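Local structure of uricase (Arthrobacter globiformis, 2YZB) at residues T154-T159 with D179-T184; E162-P167 with H218-Q223; A183-A188 with S246-H251. The protein catalyses the oxidation of uric acid by molecular oxygen to 5-hydroxyisourate, releasing hydrogen peroxide. All blocks are in the same frame, centred on the assembly; numbering follows the deposited sequence.

Contact 1. Residues T154-T159 with D179-T184; sequences TVLKST and DRILAT. With URC (uric acid), chain L.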
loop_
_atom_site.group_PDB
_atom_site.type_symbol
_atom_site.label_atom_id
_atom_site.label_comp_id
_atom_site.label_asym_id
_atom_site.label_seq_id
_atom_site.Cartn_x
_atom_site.Cartn_y
_atom_site.Cartn_z
ATOM N N THR A 154 -13.516 -3.902 9.397
ATOM C CA THR A 154 -13.415 -5.352 9.317
ATOM C C THR A 154 -14.157 -6.051 10.451
ATOM O O THR A 154 -13.975 -5.716 11.629
ATOM C CB THR A 154 -11.937 -5.791 9.325
ATOM O OG1 THR A 154 -11.240 -5.127 8.262
ATOM C CG2 THR A 154 -11.830 -7.298 9.139
ATOM N N VAL A 155 -14.999 -7.023 10.095
ATOM C CA VAL A 155 -15.772 -7.762 11.089
ATOM C C VAL A 155 -15.612 -9.271 10.919
ATOM O O VAL A 155 -15.260 -9.749 9.842
ATOM C CB VAL A 155 -17.273 -7.391 11.022
ATOM C CG1 VAL A 155 -17.457 -5.925 11.403
ATOM C CG2 VAL A 155 -17.825 -7.661 9.626
ATOM N N LEU A 156 -15.861 -10.011 11.990
ATOM C CA LEU A 156 -15.718 -11.461 11.961
ATOM C C LEU A 156 -16.603 -12.173 12.983
ATOM O O LEU A 156 -16.713 -11.740 14.134
ATOM C CB LEU A 156 -14.247 -11.832 12.222
ATOM C CG LEU A 156 -13.835 -13.314 12.237
ATOM C CD1 LEU A 156 -12.355 -13.419 11.884
ATOM C CD2 LEU A 156 -14.111 -13.946 13.599
ATOM N N LYS A 157 -17.243 -13.254 12.539
ATOM C CA LYS A 157 -18.079 -14.103 13.387
ATOM C C LYS A 157 -17.301 -15.408 13.438
ATOM O O LYS A 157 -16.943 -15.949 12.387
ATOM C CB LYS A 157 -19.443 -14.388 12.748
ATOM C CG LYS A 157 -20.273 -13.166 12.439
ATOM C CD LYS A 157 -21.656 -13.266 13.045
ATOM C CE LYS A 157 -22.415 -14.464 12.532
ATOM N NZ LYS A 157 -23.725 -14.599 13.225
ATOM N N SER A 158 -17.036 -15.913 14.641
ATOM C CA SER A 158 -16.284 -17.159 14.787
ATOM C C SER A 158 -17.173 -18.381 14.572
ATOM O O SER A 158 -16.679 -19.488 14.343
ATOM C CB SER A 158 -15.609 -17.212 16.160
ATOM O OG SER A 158 -16.471 -16.733 17.169
ATOM N N THR A 159 -18.484 -18.171 14.652
ATOM C CA THR A 159 -19.467 -19.223 14.417
ATOM C C THR A 159 -20.776 -18.528 14.032
ATOM O O THR A 159 -20.804 -17.306 13.890
ATOM C CB THR A 159 -19.685 -20.118 15.670
ATOM O OG1 THR A 159 -20.441 -21.277 15.294
ATOM C CG2 THR A 159 -20.439 -19.364 16.760
ATOM N N ASP A 179 -20.830 -24.861 10.139
ATOM C CA ASP A 179 -20.048 -24.071 11.093
ATOM C C ASP A 179 -18.765 -23.579 10.423
ATOM O O ASP A 179 -17.868 -24.367 10.115
ATOM C CB ASP A 179 -19.680 -24.905 12.328
ATOM C CG ASP A 179 -19.385 -24.044 13.558
ATOM O OD1 ASP A 179 -18.879 -22.906 13.412
ATOM O OD2 ASP A 179 -19.653 -24.516 14.682
ATOM N N ARG A 180 -18.687 -22.276 10.194
ATOM C CA ARG A 180 -17.511 -21.684 9.568
ATOM C C ARG A 180 -17.368 -20.240 10.037
ATOM O O ARG A 180 -18.289 -19.673 10.618
ATOM C CB ARG A 180 -17.648 -21.693 8.042
ATOM C CG ARG A 180 -18.749 -20.759 7.523
ATOM C CD ARG A 180 -18.760 -20.621 6.000
ATOM N NE ARG A 180 -19.718 -19.597 5.577
ATOM C CZ ARG A 180 -19.857 -19.157 4.331
ATOM N NH1 ARG A 180 -19.102 -19.649 3.353
ATOM N NH2 ARG A 180 -20.741 -18.202 4.061
ATOM N N ILE A 181 -16.200 -19.657 9.792
ATOM C CA ILE A 181 -15.973 -18.267 10.146
ATOM C C ILE A 181 -16.501 -17.421 8.989
ATOM O O ILE A 181 -16.418 -17.819 7.824
ATOM C CB ILE A 181 -14.466 -17.957 10.331
ATOM C CG1 ILE A 181 -13.978 -18.534 11.662
ATOM C CG2 ILE A 181 -14.226 -16.447 10.303
ATOM C CD1 ILE A 181 -12.505 -18.285 11.940
ATOM N N LEU A 182 -17.079 -16.276 9.317
ATOM C CA LEU A 182 -17.574 -15.361 8.295
ATOM C C LEU A 182 -16.905 -14.033 8.615
ATOM O O LEU A 182 -17.208 -13.417 9.638
ATOM C CB LEU A 182 -19.102 -15.213 8.372
ATOM C CG LEU A 182 -19.694 -14.224 7.358
ATOM C CD1 LEU A 182 -19.489 -14.752 5.944
ATOM C CD2 LEU A 182 -21.170 -14.014 7.629
ATOM N N ALA A 183 -15.980 -13.612 7.756
ATOM C CA ALA A 183 -15.245 -12.363 7.948
ATOM C C ALA A 183 -15.347 -11.512 6.691
ATOM O O ALA A 183 -15.232 -12.021 5.569
ATOM C CB ALA A 183 -13.775 -12.661 8.258
ATOM N N THR A 184 -15.554 -10.213 6.879
ATOM C CA THR A 184 -15.687 -9.305 5.750
ATOM C C THR A 184 -15.235 -7.903 6.134
ATOM O O THR A 184 -14.936 -7.628 7.302
ATOM C CB THR A 184 -17.172 -9.259 5.258
ATOM O OG1 THR A 184 -17.264 -8.484 4.060
ATOM C CG2 THR A 184 -18.069 -8.631 6.308
HETATM N N1 URC L . -21.613 -17.110 -0.656
HETATM C C2 URC L . -21.159 -17.420 0.626
HETATM C C6 URC L . -21.075 -17.605 -1.844
HETATM N N3 URC L . -20.094 -18.279 0.756
HETATM O O11 URC L . -21.672 -16.952 1.613
HETATM C C4 URC L . -19.509 -18.808 -0.328
HETATM C C5 URC L . -19.940 -18.520 -1.611
HETATM N N9 URC L . -18.475 -19.648 -0.344
HETATM O O13 URC L . -21.550 -17.265 -2.924
HETATM N N7 URC L . -19.171 -19.186 -2.458
HETATM C C8 URC L . -18.302 -19.850 -1.659
HETATM O O24 URC L . -17.431 -20.574 -2.104
HETATM O O HOH W 1 -16.544 -21.720 12.729
#
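Val155 and Lys157 pair with Thr184 and Leu182 as neighbours in an antiparallel sheet, each pair holding the strands together by two backbone hydrogen bonds. Val155 N to Thr184 O is 2.9 Å, and Lys157 N reaches Leu182 O at the same distance. Leu156 and Ala183 form the non-hydrogen-bonded pair between them, where the CA atoms come as near as 4.1 Å.

Leu156 is the side chain to follow. Its CB lies against the CB of Ala183; CG, anti to the backbone N (chi1 -180°), turns to the CG2 of Ile181, 3.7 Å off. Of the two tips, CD1 touches both Ile181 CG2 and the methyl of Ala183, 4.0 Å from the latter, while CD2 keeps a looser touch on Ile181 CG2. The side chain also packs on Trp115 of the second subunit. The other face is tighter: Val155 and Thr184 run side by side and their CG2 methyls close to 3.5 Å.

Past the strand ends the contact turns polar. Thr159 OG1 donates to Asp179 OD1 at 2.9 Å, coming from above the carboxylate plane, 43° out of it. The same oxygen meets Arg32 of the second subunit in a salt bridge. Arg180 leaves the backbone away from 154-159; its extended chain carries the guanidinium to the urate, which lies at the edge of the group and near its plane. NH2 donates to URC O11 at 2.9 Å, with Ser161 OG holding NE.

Phe214 of helix 199-216 packs on Val155, Lys157, Leu182 and Thr184, in keeping with the T-fold of uricases, where helices cover one side of an antiparallel sheet. His252 of strand 240-254 touches Leu156, Ile181 and Ala183, and residues 155-157 pair with a strand of the second subunit, carrying the sheet across the interface.

Contact 2. Residues E162-P167 with H218-Q223; sequences EFHGFP and HSLALQ. With URC (uric acid), chain L.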
loop_
_atom_site.group_PDB
_atom_site.type_symbol
_atom_site.label_atom_id
_atom_site.label_comp_id
_atom_site.label_asym_id
_atom_site.label_seq_id
_atom_site.Cartn_x
_atom_site.Cartn_y
_atom_site.Cartn_z
ATOM N N GLU A 162 -23.173 -20.615 8.162
ATOM C CA GLU A 162 -23.256 -21.884 7.453
ATOM C C GLU A 162 -23.271 -21.572 5.967
ATOM O O GLU A 162 -23.498 -20.431 5.569
ATOM C CB GLU A 162 -24.566 -22.610 7.788
ATOM C CG GLU A 162 -24.781 -22.899 9.253
ATOM C CD GLU A 162 -26.093 -23.623 9.523
ATOM O OE1 GLU A 162 -26.417 -24.573 8.783
ATOM O OE2 GLU A 162 -26.792 -23.248 10.485
ATOM N N PHE A 163 -23.010 -22.593 5.158
ATOM C CA PHE A 163 -23.075 -22.466 3.707
ATOM C C PHE A 163 -23.253 -23.859 3.133
ATOM O O PHE A 163 -22.307 -24.657 3.065
ATOM C CB PHE A 163 -21.833 -21.819 3.097
ATOM C CG PHE A 163 -22.004 -21.481 1.636
ATOM C CD1 PHE A 163 -23.002 -20.593 1.231
ATOM C CD2 PHE A 163 -21.224 -22.092 0.661
ATOM C CE1 PHE A 163 -23.228 -20.322 -0.124
ATOM C CE2 PHE A 163 -21.439 -21.828 -0.696
ATOM C CZ PHE A 163 -22.447 -20.940 -1.089
ATOM N N HIS A 164 -24.486 -24.154 2.738
ATOM C CA HIS A 164 -24.811 -25.452 2.174
ATOM C C HIS A 164 -25.973 -25.337 1.197
ATOM O O HIS A 164 -26.564 -24.267 1.038
ATOM C CB HIS A 164 -25.137 -26.443 3.304
ATOM C CG HIS A 164 -26.093 -25.914 4.328
ATOM N ND1 HIS A 164 -27.434 -25.727 4.072
ATOM C CD2 HIS A 164 -25.898 -25.526 5.611
ATOM C CE1 HIS A 164 -28.024 -25.245 5.151
ATOM N NE2 HIS A 164 -27.114 -25.113 6.099
ATOM N N GLY A 165 -26.280 -26.433 0.515
ATOM C CA GLY A 165 -27.378 -26.413 -0.436
ATOM C C GLY A 165 -27.047 -25.808 -1.786
ATOM O O GLY A 165 -27.945 -25.603 -2.600
ATOM N N PHE A 166 -25.775 -25.505 -2.035
ATOM C CA PHE A 166 -25.387 -24.938 -3.322
ATOM C C PHE A 166 -25.258 -26.069 -4.350
ATOM O O PHE A 166 -24.986 -27.212 -3.996
ATOM C CB PHE A 166 -24.064 -24.162 -3.204
ATOM C CG PHE A 166 -22.970 -24.909 -2.477
ATOM C CD1 PHE A 166 -22.836 -24.804 -1.092
ATOM C CD2 PHE A 166 -22.085 -25.729 -3.173
ATOM C CE1 PHE A 166 -21.834 -25.506 -0.414
ATOM C CE2 PHE A 166 -21.082 -26.436 -2.501
ATOM C CZ PHE A 166 -20.957 -26.322 -1.121
ATOM N N PRO A 167 -25.469 -25.765 -5.639
ATOM C CA PRO A 167 -25.362 -26.800 -6.673
ATOM C C PRO A 167 -23.931 -27.306 -6.830
ATOM O O PRO A 167 -22.974 -26.545 -6.678
ATOM C CB PRO A 167 -25.873 -26.086 -7.921
ATOM C CG PRO A 167 -25.447 -24.669 -7.682
ATOM C CD PRO A 167 -25.814 -24.461 -6.234
ATOM N N HIS A 218 -28.173 -15.304 11.868
ATOM C CA HIS A 218 -27.541 -16.606 11.706
ATOM C C HIS A 218 -27.414 -16.730 10.191
ATOM O O HIS A 218 -28.402 -16.960 9.493
ATOM C CB HIS A 218 -28.417 -17.731 12.238
ATOM C CG HIS A 218 -27.780 -19.077 12.108
ATOM N ND1 HIS A 218 -26.737 -19.484 12.911
ATOM C CD2 HIS A 218 -27.987 -20.078 11.222
ATOM C CE1 HIS A 218 -26.328 -20.679 12.527
ATOM N NE2 HIS A 218 -27.069 -21.061 11.503
ATOM N N SER A 219 -26.193 -16.576 9.694
ATOM C CA SER A 219 -25.916 -16.581 8.263
ATOM C C SER A 219 -25.936 -17.905 7.518
ATOM O O SER A 219 -25.169 -18.815 7.830
ATOM C CB SER A 219 -24.565 -15.906 8.015
ATOM O OG SER A 219 -24.338 -15.732 6.631
ATOM N N LEU A 220 -26.807 -17.999 6.516
ATOM C CA LEU A 220 -26.881 -19.197 5.696
ATOM C C LEU A 220 -26.122 -18.892 4.414
ATOM O O LEU A 220 -25.979 -19.747 3.548
ATOM C CB LEU A 220 -28.337 -19.564 5.379
ATOM C CG LEU A 220 -29.199 -19.979 6.578
ATOM C CD1 LEU A 220 -30.577 -20.434 6.086
ATOM C CD2 LEU A 220 -28.514 -21.119 7.345
ATOM N N ALA A 221 -25.633 -17.657 4.319
ATOM C CA ALA A 221 -24.857 -17.185 3.169
ATOM C C ALA A 221 -24.504 -15.709 3.362
ATOM O O ALA A 221 -25.239 -14.970 4.021
ATOM C CB ALA A 221 -25.658 -17.359 1.881
ATOM N N LEU A 222 -23.388 -15.279 2.784
ATOM C CA LEU A 222 -22.984 -13.880 2.906
ATOM C C LEU A 222 -24.087 -13.015 2.296
ATOM O O LEU A 222 -24.392 -11.936 2.805
ATOM C CB LEU A 222 -21.670 -13.620 2.167
ATOM C CG LEU A 222 -20.689 -12.622 2.802
ATOM C CD1 LEU A 222 -19.767 -12.091 1.730
ATOM C CD2 LEU A 222 -21.419 -11.487 3.480
ATOM N N GLN A 223 -24.680 -13.504 1.206
ATOM C CA GLN A 223 -25.757 -12.790 0.521
ATOM C C GLN A 223 -26.925 -12.490 1.462
ATOM O O GLN A 223 -27.481 -11.392 1.443
ATOM C CB GLN A 223 -26.277 -13.602 -0.678
ATOM C CG GLN A 223 -25.343 -13.635 -1.893
ATOM C CD GLN A 223 -24.351 -14.785 -1.842
ATOM O OE1 GLN A 223 -23.968 -15.234 -0.767
ATOM N NE2 GLN A 223 -23.922 -15.259 -3.009
HETATM N N1 URC L . -21.613 -17.110 -0.656
HETATM C C2 URC L . -21.159 -17.420 0.626
HETATM C C6 URC L . -21.075 -17.605 -1.844
HETATM N N3 URC L . -20.094 -18.279 0.756
HETATM O O11 URC L . -21.672 -16.952 1.613
HETATM C C4 URC L . -19.509 -18.808 -0.328
HETATM C C5 URC L . -19.940 -18.520 -1.611
HETATM N N9 URC L . -18.475 -19.648 -0.344
HETATM O O13 URC L . -21.550 -17.265 -2.924
HETATM N N7 URC L . -19.171 -19.186 -2.458
HETATM C C8 URC L . -18.302 -19.850 -1.659
HETATM O O24 URC L . -17.431 -20.574 -2.104
HETATM O O HOH W 2 -22.775 -17.764 5.889
HETATM O O HOH W 3 -26.301 -22.474 3.914
#
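Glu162 N donates to Ser219 O at 2.7 Å, the one backbone bond between 162-167 and 218-223, next to that of Ser219 with Gly160. The close-packed half lies beyond it, toward the ligand. With chi1 at -170°, Phe163 swings its ring out opposite its own N and lays one face against the urate, URC N3 standing 3.6 Å above the ring plane and over its centre. The ring's edge meets Leu220 O and the methyl of Ala221. On this side a water bridges Glu162 O and Ser219 OG, which also bonds to Thr225 OG1.

Ala221 is the N-cap of helix 222-236, and the urate site uses that helix start. Leu222 N gives its hydrogen to URC O11 at 2.7 Å, and the helix start would probably favour the partial negative charge on this carbonyl oxygen. Gln223, bent at chi2, sets its amide against the purine: OE1 accepts from URC N1 at 3.0 Å and NE2 donates to URC O13, fixing which way round the amide lies.

The outer half is looser. Exposed His218 points NE2 at Glu162 OE2; the modelled separation is too short to trust. His164 NE2 donates to Glu162 OE1 at 2.8 Å, and Leu220 lies beside Glu162, its CD2 4.1 Å from Glu162 CD. Another water joins His164 N to Leu220 O, where Asn61 of the third subunit also bonds.

Contact 3. Residues A183-A188 with S246-H251; sequences ATDVSA and SLPNKH. With URC (uric acid), chain L.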
loop_
_atom_site.group_PDB
_atom_site.type_symbol
_atom_site.label_atom_id
_atom_site.label_comp_id
_atom_site.label_asym_id
_atom_site.label_seq_id
_atom_site.Cartn_x
_atom_site.Cartn_y
_atom_site.Cartn_z
ATOM N N ALA A 183 -15.980 -13.612 7.756
ATOM C CA ALA A 183 -15.245 -12.363 7.948
ATOM C C ALA A 183 -15.347 -11.512 6.691
ATOM O O ALA A 183 -15.232 -12.021 5.569
ATOM C CB ALA A 183 -13.775 -12.661 8.258
ATOM N N THR A 184 -15.554 -10.213 6.879
ATOM C CA THR A 184 -15.687 -9.305 5.750
ATOM C C THR A 184 -15.235 -7.903 6.134
ATOM O O THR A 184 -14.936 -7.628 7.302
ATOM C CB THR A 184 -17.172 -9.259 5.258
ATOM O OG1 THR A 184 -17.264 -8.484 4.060
ATOM C CG2 THR A 184 -18.069 -8.631 6.308
ATOM N N ASP A 185 -15.143 -7.033 5.136
ATOM C CA ASP A 185 -14.781 -5.638 5.354
ATOM C C ASP A 185 -16.066 -4.931 4.998
ATOM O O ASP A 185 -16.530 -5.019 3.865
ATOM C CB ASP A 185 -13.675 -5.170 4.406
ATOM C CG ASP A 185 -12.333 -5.787 4.719
ATOM O OD1 ASP A 185 -12.008 -5.931 5.914
ATOM O OD2 ASP A 185 -11.592 -6.115 3.767
ATOM N N VAL A 186 -16.665 -4.257 5.966
ATOM C CA VAL A 186 -17.913 -3.572 5.704
ATOM C C VAL A 186 -17.696 -2.299 4.902
ATOM O O VAL A 186 -17.117 -1.324 5.390
ATOM C CB VAL A 186 -18.650 -3.232 7.011
ATOM C CG1 VAL A 186 -19.969 -2.546 6.697
ATOM C CG2 VAL A 186 -18.891 -4.499 7.809
ATOM N N SER A 187 -18.134 -2.340 3.650
ATOM C CA SER A 187 -18.042 -1.199 2.763
ATOM C C SER A 187 -19.475 -1.012 2.297
ATOM O O SER A 187 -20.030 -1.853 1.578
ATOM C CB SER A 187 -17.122 -1.499 1.583
ATOM O OG SER A 187 -16.896 -0.334 0.814
ATOM N N ALA A 188 -20.083 0.078 2.747
ATOM C CA ALA A 188 -21.461 0.373 2.408
ATOM C C ALA A 188 -21.623 1.850 2.106
ATOM O O ALA A 188 -20.898 2.687 2.635
ATOM C CB ALA A 188 -22.369 -0.021 3.565
ATOM N N SER A 246 -20.598 -3.794 -0.659
ATOM C CA SER A 246 -19.614 -4.575 -1.384
ATOM C C SER A 246 -18.876 -5.303 -0.271
ATOM O O SER A 246 -18.005 -4.731 0.389
ATOM C CB SER A 246 -18.668 -3.645 -2.151
ATOM O OG SER A 246 -17.760 -4.382 -2.945
ATOM N N LEU A 247 -19.248 -6.560 -0.048
ATOM C CA LEU A 247 -18.657 -7.338 1.025
ATOM C C LEU A 247 -17.767 -8.493 0.580
ATOM O O LEU A 247 -18.222 -9.434 -0.063
ATOM C CB LEU A 247 -19.768 -7.886 1.925
ATOM C CG LEU A 247 -20.788 -6.894 2.494
ATOM C CD1 LEU A 247 -21.835 -7.654 3.285
ATOM C CD2 LEU A 247 -20.090 -5.872 3.385
ATOM N N PRO A 248 -16.470 -8.422 0.902
ATOM C CA PRO A 248 -15.589 -9.520 0.507
ATOM C C PRO A 248 -15.768 -10.664 1.506
ATOM O O PRO A 248 -16.120 -10.433 2.664
ATOM C CB PRO A 248 -14.200 -8.896 0.604
ATOM C CG PRO A 248 -14.362 -7.936 1.752
ATOM C CD PRO A 248 -15.691 -7.283 1.421
ATOM N N ASN A 249 -15.576 -11.897 1.054
ATOM C CA ASN A 249 -15.668 -13.029 1.960
ATOM C C ASN A 249 -14.203 -13.389 2.164
ATOM O O ASN A 249 -13.615 -14.105 1.350
ATOM C CB ASN A 249 -16.422 -14.203 1.328
ATOM C CG ASN A 249 -16.822 -15.256 2.357
ATOM O OD1 ASN A 249 -16.251 -15.319 3.444
ATOM N ND2 ASN A 249 -17.803 -16.089 2.013
ATOM N N LYS A 250 -13.620 -12.845 3.231
ATOM C CA LYS A 250 -12.218 -13.053 3.577
ATOM C C LYS A 250 -12.075 -14.425 4.217
ATOM O O LYS A 250 -12.420 -14.633 5.387
ATOM C CB LYS A 250 -11.772 -11.950 4.541
ATOM C CG LYS A 250 -12.203 -10.550 4.071
ATOM C CD LYS A 250 -12.206 -9.532 5.211
ATOM C CE LYS A 250 -10.802 -9.169 5.639
ATOM N NZ LYS A 250 -10.109 -8.392 4.578
ATOM N N HIS A 251 -11.551 -15.356 3.435
ATOM C CA HIS A 251 -11.409 -16.736 3.869
ATOM C C HIS A 251 -10.472 -17.060 5.019
ATOM O O HIS A 251 -9.295 -16.705 5.017
ATOM C CB HIS A 251 -11.047 -17.606 2.666
ATOM C CG HIS A 251 -12.077 -17.581 1.580
ATOM N ND1 HIS A 251 -11.748 -17.527 0.242
ATOM C CD2 HIS A 251 -13.431 -17.601 1.634
ATOM C CE1 HIS A 251 -12.855 -17.513 -0.480
ATOM N NE2 HIS A 251 -13.889 -17.558 0.340
HETATM N N1 URC L . -21.613 -17.110 -0.656
HETATM C C2 URC L . -21.159 -17.420 0.626
HETATM C C6 URC L . -21.075 -17.605 -1.844
HETATM N N3 URC L . -20.094 -18.279 0.756
HETATM O O11 URC L . -21.672 -16.952 1.613
HETATM C C4 URC L . -19.509 -18.808 -0.328
HETATM C C5 URC L . -19.940 -18.520 -1.611
HETATM N N9 URC L . -18.475 -19.648 -0.344
HETATM O O13 URC L . -21.550 -17.265 -2.924
HETATM N N7 URC L . -19.171 -19.186 -2.458
HETATM C C8 URC L . -18.302 -19.850 -1.659
HETATM O O24 URC L . -17.431 -20.574 -2.104
HETATM O O HOH W 4 -14.969 -15.362 5.798
HETATM O O HOH W 5 -15.279 -3.910 1.729
#
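One wall of the urate pocket continues from an antiparallel strand pair, in which Ser187 and Ala183 take hydrogen bonds from Ser246 and Lys250. Ser246 N meets Ser187 O at 3.0 Å and Lys250 N meets Ala183 O at the other end. Between them Pro248 has no N-H to give, and its carbonyl is taken by the side chain of Thr184: a chi1 of -173° swings OG1 across to strand 246-249, where it donates to Pro248 O at 2.7 Å, in the carbonyl plane and on a lone pair. Pro248 CG comes within 3.6 Å of Asp185 N, a buried amide with no partner in the model. A water joins Asp185 O to Ser246 O.

In the T-fold sheet this is the junction of strands 182-192 and 240-254, with Leu222 and Met226 of helix 222-236 packed on Leu247. Across the strands, Lys250 passes CD over Thr184 CA at 3.5 Å, then bends at chi3 and chi4 to bring NZ to the syn side of Asp185 OD2, 31° out of the carboxylate plane, a salt bridge of 2.8 Å. Asp185 OD1 bonds to Thr154 OG1. Cut back to an alanine, Lys250 would probably leave the Asp185 carboxylate with its Thr154 bond but no positive mate, and uncover the backbone of Thr184.

At the pocket end, Asn249 ND2 lies 3.4 Å from URC N3. His251, of the charge relay system, holds one ring face over Asn249 O and packs on Lys22 of the third subunit, another residue of that system.

In the fold
From the N terminus, strand 143-157 comes first, and contact 1 closes the 19-residue loop between it and strand 182-192. Segment 162-167 lies within that loop, but its partner, 218-223, comes after it; contact 2 therefore crosses contact 1 and ties the loop to the start of helix 222-236. Contact 3 begins on Ala183 and Thr184, where contact 1 ends, and closes the long excursion through helices 199-216 and 222-236 with strand 240-254; it crosses contact 2 as well. Contacts 1 and 3 thus set three strands side by side, and all three contacts reach the same urate, which also bonds to Asp68 of the third subunit.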